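30kLP (Treponema pallidum, PDB 3K8G) alters membrane permeability at acidic pH and might take part in ligand transport as a lipoprotein associated with the outer membrane. Local coordinates at residues A[36-41]-A[46-51]; A[216-221]-A[229-234]. One frame throughout, in Å; residues are numbered along the deposited sequence.

Interaction 1 of 2, residues A[36-41]-A[46-51]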
loop_
_atom_site.group_PDB
_atom_site.type_symbol
_atom_site.label_atom_id
_atom_site.label_comp_id
_atom_site.label_asym_id
_atom_site.label_seq_id
_atom_site.Cartn_x
_atom_site.Cartn_y
_atom_site.Cartn_z
ATOM N N ARG A 36 -0.543 12.967 1.002
ATOM C CA ARG A 36 0.847 13.164 1.426
ATOM C C ARG A 36 1.801 12.152 0.802
ATOM O O ARG A 36 2.913 12.501 0.391
ATOM C CB ARG A 36 0.979 13.065 2.943
ATOM C CG ARG A 36 0.371 14.207 3.704
ATOM C CD ARG A 36 0.545 13.982 5.212
ATOM N NE ARG A 36 0.125 15.165 5.965
ATOM C CZ ARG A 36 0.925 16.181 6.287
ATOM N NH1 ARG A 36 2.208 16.167 5.941
ATOM N NH2 ARG A 36 0.436 17.212 6.969
ATOM N N ILE A 37 1.388 10.891 0.752
ATOM C CA ILE A 37 2.234 9.884 0.107
ATOM C C ILE A 37 2.452 10.231 -1.357
ATOM O O ILE A 37 3.585 10.224 -1.835
ATOM C CB ILE A 37 1.648 8.472 0.242
ATOM C CG1 ILE A 37 1.621 8.063 1.710
ATOM C CG2 ILE A 37 2.477 7.451 -0.597
ATOM C CD1 ILE A 37 0.729 6.881 1.984
ATOM N N ILE A 38 1.372 10.575 -2.055
ATOM C CA ILE A 38 1.483 10.932 -3.471
ATOM C C ILE A 38 2.442 12.105 -3.674
ATOM O O ILE A 38 3.344 12.034 -4.521
ATOM C CB ILE A 38 0.111 11.231 -4.082
ATOM C CG1 ILE A 38 -0.677 9.929 -4.240
ATOM C CG2 ILE A 38 0.237 12.039 -5.418
ATOM C CD1 ILE A 38 -2.109 10.159 -4.647
ATOM N N GLU A 39 2.259 13.158 -2.869
ATOM C CA GLU A 39 3.127 14.331 -2.879
ATOM C C GLU A 39 4.607 14.009 -2.741
ATOM O O GLU A 39 5.425 14.602 -3.440
ATOM C CB GLU A 39 2.753 15.293 -1.746
ATOM C CG GLU A 39 1.464 16.026 -1.942
ATOM C CD GLU A 39 1.190 16.954 -0.791
ATOM O OE1 GLU A 39 2.009 17.875 -0.593
ATOM O OE2 GLU A 39 0.177 16.751 -0.084
ATOM N N ASN A 40 4.939 13.096 -1.823
ATOM C CA ASN A 40 6.320 12.663 -1.598
ATOM C C ASN A 40 6.970 12.027 -2.842
ATOM O O ASN A 40 8.199 11.937 -2.918
ATOM C CB ASN A 40 6.385 11.649 -0.449
ATOM C CG ASN A 40 6.064 12.256 0.931
ATOM O OD1 ASN A 40 6.044 13.475 1.116
ATOM N ND2 ASN A 40 5.842 11.380 1.914
ATOM N N HIS A 41 6.152 11.592 -3.806
ATOM C CA HIS A 41 6.655 10.867 -4.987
ATOM C C HIS A 41 6.475 11.557 -6.347
ATOM O O HIS A 41 6.975 11.060 -7.361
ATOM C CB HIS A 41 6.063 9.452 -5.056
ATOM C CG HIS A 41 6.599 8.519 -4.016
ATOM N ND1 HIS A 41 5.780 7.726 -3.241
ATOM C CD2 HIS A 41 7.864 8.262 -3.611
ATOM C CE1 HIS A 41 6.519 7.007 -2.416
ATOM N NE2 HIS A 41 7.787 7.318 -2.616
ATOM N N ASP A 46 -2.936 14.480 -12.242
ATOM C CA ASP A 46 -3.695 13.338 -12.755
ATOM C C ASP A 46 -3.867 12.260 -11.671
ATOM O O ASP A 46 -4.956 11.683 -11.502
ATOM C CB ASP A 46 -3.031 12.704 -13.995
ATOM C CG ASP A 46 -2.488 13.729 -14.991
ATOM O OD1 ASP A 46 -1.351 14.218 -14.812
ATOM O OD2 ASP A 46 -3.184 14.011 -15.988
ATOM N N ILE A 47 -2.798 11.997 -10.944
ATOM C CA ILE A 47 -2.841 10.961 -9.872
ATOM C C ILE A 47 -3.810 11.364 -8.764
ATOM O O ILE A 47 -4.661 10.567 -8.357
ATOM C CB ILE A 47 -1.440 10.644 -9.302
ATOM C CG1 ILE A 47 -0.442 10.346 -10.431
ATOM C CG2 ILE A 47 -1.482 9.438 -8.323
ATOM C CD1 ILE A 47 -0.686 9.019 -11.203
ATOM N N LYS A 48 -3.722 12.622 -8.311
ATOM C CA LYS A 48 -4.668 13.139 -7.316
ATOM C C LYS A 48 -6.086 13.070 -7.856
ATOM O O LYS A 48 -7.000 12.633 -7.158
ATOM C CB LYS A 48 -4.308 14.577 -6.876
ATOM C CG LYS A 48 -3.188 14.639 -5.844
ATOM C CD LYS A 48 -3.238 15.911 -5.002
ATOM C CE LYS A 48 -2.120 15.909 -3.953
ATOM N NZ LYS A 48 -2.260 17.022 -2.955
ATOM N N LYS A 49 -6.268 13.472 -9.117
ATOM C CA LYS A 49 -7.588 13.409 -9.737
ATOM C C LYS A 49 -8.150 11.987 -9.740
ATOM O O LYS A 49 -9.345 11.783 -9.464
ATOM C CB LYS A 49 -7.563 14.013 -11.150
ATOM C CG LYS A 49 -7.526 15.559 -11.131
ATOM C CD LYS A 49 -7.354 16.140 -12.544
ATOM C CE LYS A 49 -7.386 17.669 -12.544
ATOM N NZ LYS A 49 -6.250 18.222 -11.764
ATOM N N ILE A 50 -7.296 11.009 -10.047
ATOM C CA ILE A 50 -7.712 9.595 -10.033
ATOM C C ILE A 50 -8.134 9.172 -8.623
ATOM O O ILE A 50 -9.198 8.528 -8.444
ATOM C CB ILE A 50 -6.620 8.659 -10.631
ATOM C CG1 ILE A 50 -6.433 8.962 -12.135
ATOM C CG2 ILE A 50 -6.989 7.157 -10.438
ATOM C CD1 ILE A 50 -5.238 8.295 -12.767
ATOM N N VAL A 51 -7.321 9.550 -7.635
ATOM C CA VAL A 51 -7.602 9.202 -6.228
ATOM C C VAL A 51 -8.941 9.759 -5.782
ATOM O O VAL A 51 -9.692 9.061 -5.107
ATOM C CB VAL A 51 -6.463 9.605 -5.247
ATOM C CG1 VAL A 51 -6.752 9.106 -3.837
ATOM C CG2 VAL A 51 -5.201 8.971 -5.665
#
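Glu39 OE2 faces Lys48 NZ at 3.8 Å, a long salt bridge that spans the gap between two helices. The lysine reaches it with an extended chain (chi2 -156°) that crosses the glutamate side chain at a slant, and its ammonium end also lies 4.0 Å from Glu39 CG, so the charged pair rests partly against methylene. The glutamate is exposed, and at this separation the attraction is probably modest. Next to the charged pair, Ile38 reaches from helix 31-41 towards helix 45-52. Its CD1 meets two partners, Val51 CG2 at 3.5 Å, tighter than usual for carbons, and Ile47 CG2 at 3.8 Å. With Ile38 CG1 beside the backbone N (chi1 -72°) and CD1 extended beyond it, the ethyl arm spans much of the space between the backbones, while CG2 of the same residue faces Lys48 CG at 4.3 Å. The two elements form a helical hairpin with nearly antiparallel segments (163°), assigned as amphipathic helices 2 and 3, which move away from helices 7 and 8 when the large hydrophobic cavity of the half-barrel opens. The segment axes stay 10.7 Å apart, a loose spacing bridged by side-chain ends. Helix 245-253 packs against Arg36 and Ile37, and a bound methylpentanediol, probably from the crystallisation liquor, lies close to Val51 and hydrogen-bonds to His41 ND1.

Interaction 2 of 2, residues A[216-221]-A[229-234]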
loop_
_atom_site.group_PDB
_atom_site.type_symbol
_atom_site.label_atom_id
_atom_site.label_comp_id
_atom_site.label_asym_id
_atom_site.label_seq_id
_atom_site.Cartn_x
_atom_site.Cartn_y
_atom_site.Cartn_z
ATOM N N PRO A 216 11.524 -6.382 30.658
ATOM C CA PRO A 216 12.236 -5.100 30.522
ATOM C C PRO A 216 12.215 -4.425 29.139
ATOM O O PRO A 216 11.883 -3.237 29.051
ATOM C CB PRO A 216 13.666 -5.465 30.926
ATOM C CG PRO A 216 13.466 -6.482 31.979
ATOM C CD PRO A 216 12.300 -7.320 31.497
ATOM N N ILE A 217 12.576 -5.152 28.079
ATOM C CA ILE A 217 12.542 -4.579 26.723
ATOM C C ILE A 217 11.092 -4.240 26.365
ATOM O O ILE A 217 10.812 -3.227 25.721
ATOM C CB ILE A 217 13.192 -5.520 25.664
ATOM C CG1 ILE A 217 14.674 -5.783 25.987
ATOM C CG2 ILE A 217 13.031 -4.960 24.237
ATOM C CD1 ILE A 217 15.638 -4.633 25.673
ATOM N N GLN A 218 10.183 -5.086 26.838
ATOM C CA GLN A 218 8.755 -4.934 26.624
ATOM C C GLN A 218 8.245 -3.625 27.214
ATOM O O GLN A 218 7.626 -2.821 26.505
ATOM C CB GLN A 218 8.019 -6.130 27.232
ATOM C CG GLN A 218 6.715 -6.479 26.548
ATOM C CD GLN A 218 6.382 -7.953 26.657
ATOM O OE1 GLN A 218 7.245 -8.807 26.484
ATOM N NE2 GLN A 218 5.128 -8.257 26.939
ATOM N N PHE A 219 8.513 -3.408 28.503
ATOM C CA PHE A 219 8.092 -2.187 29.204
ATOM C C PHE A 219 8.622 -0.926 28.507
ATOM O O PHE A 219 7.863 0.012 28.213
ATOM C CB PHE A 219 8.552 -2.238 30.671
ATOM C CG PHE A 219 7.509 -1.769 31.659
ATOM C CD1 PHE A 219 7.555 -0.484 32.191
ATOM C CD2 PHE A 219 6.472 -2.620 32.053
ATOM C CE1 PHE A 219 6.589 -0.051 33.109
ATOM C CE2 PHE A 219 5.498 -2.198 32.957
ATOM C CZ PHE A 219 5.556 -0.910 33.491
ATOM N N LEU A 220 9.920 -0.919 28.215
ATOM C CA LEU A 220 10.583 0.246 27.607
ATOM C C LEU A 220 10.008 0.669 26.249
ATOM O O LEU A 220 9.725 1.845 26.051
ATOM C CB LEU A 220 12.104 0.043 27.534
ATOM C CG LEU A 220 12.929 0.350 28.800
ATOM C CD1 LEU A 220 12.227 -0.008 30.124
ATOM C CD2 LEU A 220 14.271 -0.343 28.716
ATOM N N ILE A 221 9.835 -0.286 25.329
ATOM C CA ILE A 221 9.133 -0.051 24.049
ATOM C C ILE A 221 7.700 0.450 24.287
ATOM O O ILE A 221 7.254 1.419 23.660
ATOM C CB ILE A 221 9.125 -1.343 23.171
ATOM C CG1 ILE A 221 10.507 -1.577 22.552
ATOM C CG2 ILE A 221 8.036 -1.290 22.076
ATOM C CD1 ILE A 221 10.783 -3.027 22.222
ATOM N N ILE A 229 1.117 -3.652 25.178
ATOM C CA ILE A 229 1.935 -4.644 24.499
ATOM C C ILE A 229 1.801 -5.975 25.196
ATOM O O ILE A 229 1.826 -6.039 26.426
ATOM C CB ILE A 229 3.417 -4.187 24.438
ATOM C CG1 ILE A 229 3.519 -2.901 23.609
ATOM C CG2 ILE A 229 4.321 -5.285 23.853
ATOM C CD1 ILE A 229 4.936 -2.413 23.311
ATOM N N HIS A 230 1.633 -7.039 24.416
ATOM C CA HIS A 230 1.740 -8.400 24.963
ATOM C C HIS A 230 2.261 -9.390 23.933
ATOM O O HIS A 230 2.221 -9.122 22.720
ATOM C CB HIS A 230 0.394 -8.879 25.508
ATOM C CG HIS A 230 -0.731 -8.790 24.526
ATOM N ND1 HIS A 230 -1.258 -9.898 23.901
ATOM C CD2 HIS A 230 -1.450 -7.733 24.087
ATOM C CE1 HIS A 230 -2.247 -9.527 23.107
ATOM N NE2 HIS A 230 -2.391 -8.219 23.211
ATOM N N VAL A 231 2.734 -10.535 24.417
ATOM C CA VAL A 231 3.191 -11.617 23.553
ATOM C C VAL A 231 2.104 -12.687 23.519
ATOM O O VAL A 231 1.468 -12.964 24.546
ATOM C CB VAL A 231 4.555 -12.187 24.030
ATOM C CG1 VAL A 231 4.997 -13.396 23.183
ATOM C CG2 VAL A 231 5.612 -11.103 23.958
ATOM N N GLU A 232 1.860 -13.236 22.333
ATOM C CA GLU A 232 0.920 -14.335 22.135
ATOM C C GLU A 232 1.621 -15.375 21.269
ATOM O O GLU A 232 1.904 -15.117 20.097
ATOM C CB GLU A 232 -0.344 -13.865 21.401
ATOM C CG GLU A 232 -1.245 -12.863 22.155
ATOM C CD GLU A 232 -2.624 -12.725 21.497
ATOM O OE1 GLU A 232 -3.246 -11.647 21.599
ATOM O OE2 GLU A 232 -3.090 -13.697 20.868
ATOM N N GLY A 233 1.903 -16.546 21.834
ATOM C CA GLY A 233 2.689 -17.552 21.118
ATOM C C GLY A 233 3.996 -16.931 20.665
ATOM O O GLY A 233 4.748 -16.394 21.475
ATOM N N ASP A 234 4.239 -16.950 19.356
ATOM C CA ASP A 234 5.466 -16.389 18.792
ATOM C C ASP A 234 5.270 -14.986 18.171
ATOM O O ASP A 234 6.057 -14.555 17.319
ATOM C CB ASP A 234 6.060 -17.379 17.771
ATOM C CG ASP A 234 6.767 -18.572 18.443
ATOM O OD1 ASP A 234 6.891 -18.598 19.694
ATOM O OD2 ASP A 234 7.209 -19.482 17.710
#
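Near one end of the half-barrel, helix 215-225, assigned as amphipathic helix 8, leads through a short connection into strand 228-232, an outermost strand of the chain, and packs against it. Within the two segments the chain directions differ by 139°, and Gln218 and Ile229 are the closest pair of the backbone register. Ile229 projects from the strand towards the helix and offers two branches. Its CG2 meets Gln218 CG at 3.8 Å, the two side chains running past each other in opposite senses, so the glutamine contributes its aliphatic part to an apolar contact. From there the Gln218 chain, with CG swung away from the backbone N (chi1 -151°), extends from the helix across to the strand, where its amide comes up against the backbone at His230: NE2 is 3.9 Å from His230 CA, and OE1 is 3.8 Å from Val231 CG2. No hydrogen bond joins the two segments; the amide meets the strand through van der Waals contacts. Ile213, in the loop before the helix, touches both Gln218 and Val231, while strand 235-244 backs Ile229 and Val231 through Leu236. His230 turns away from the helix, and its NE2 bonds to Glu239. One turn beyond Gln218, Ile221 crosses Ile229 at about a right angle, its CG2 pressed to 3.5 Å from Ile229 CD1.

Both contacts lie at the surface and have no buried residue among those that touch, yet they sit on opposite sides of the chain's centre, with centres about 37 Å apart and nearest atoms about 23 Å apart. Interaction 1 pairs two helices, whereas interaction 2 sets a helix on a strand; they share no element. Each sets isoleucine contacts beside polar groups: in interaction 1 a long glutamate–lysine salt bridge, in interaction 2 a neutral amide that reaches across to the strand. Both involve helices assigned as amphipathic: 2 and 3 in interaction 1, and 8 in interaction 2, which belong to opposing groups that separate when the cavity opens.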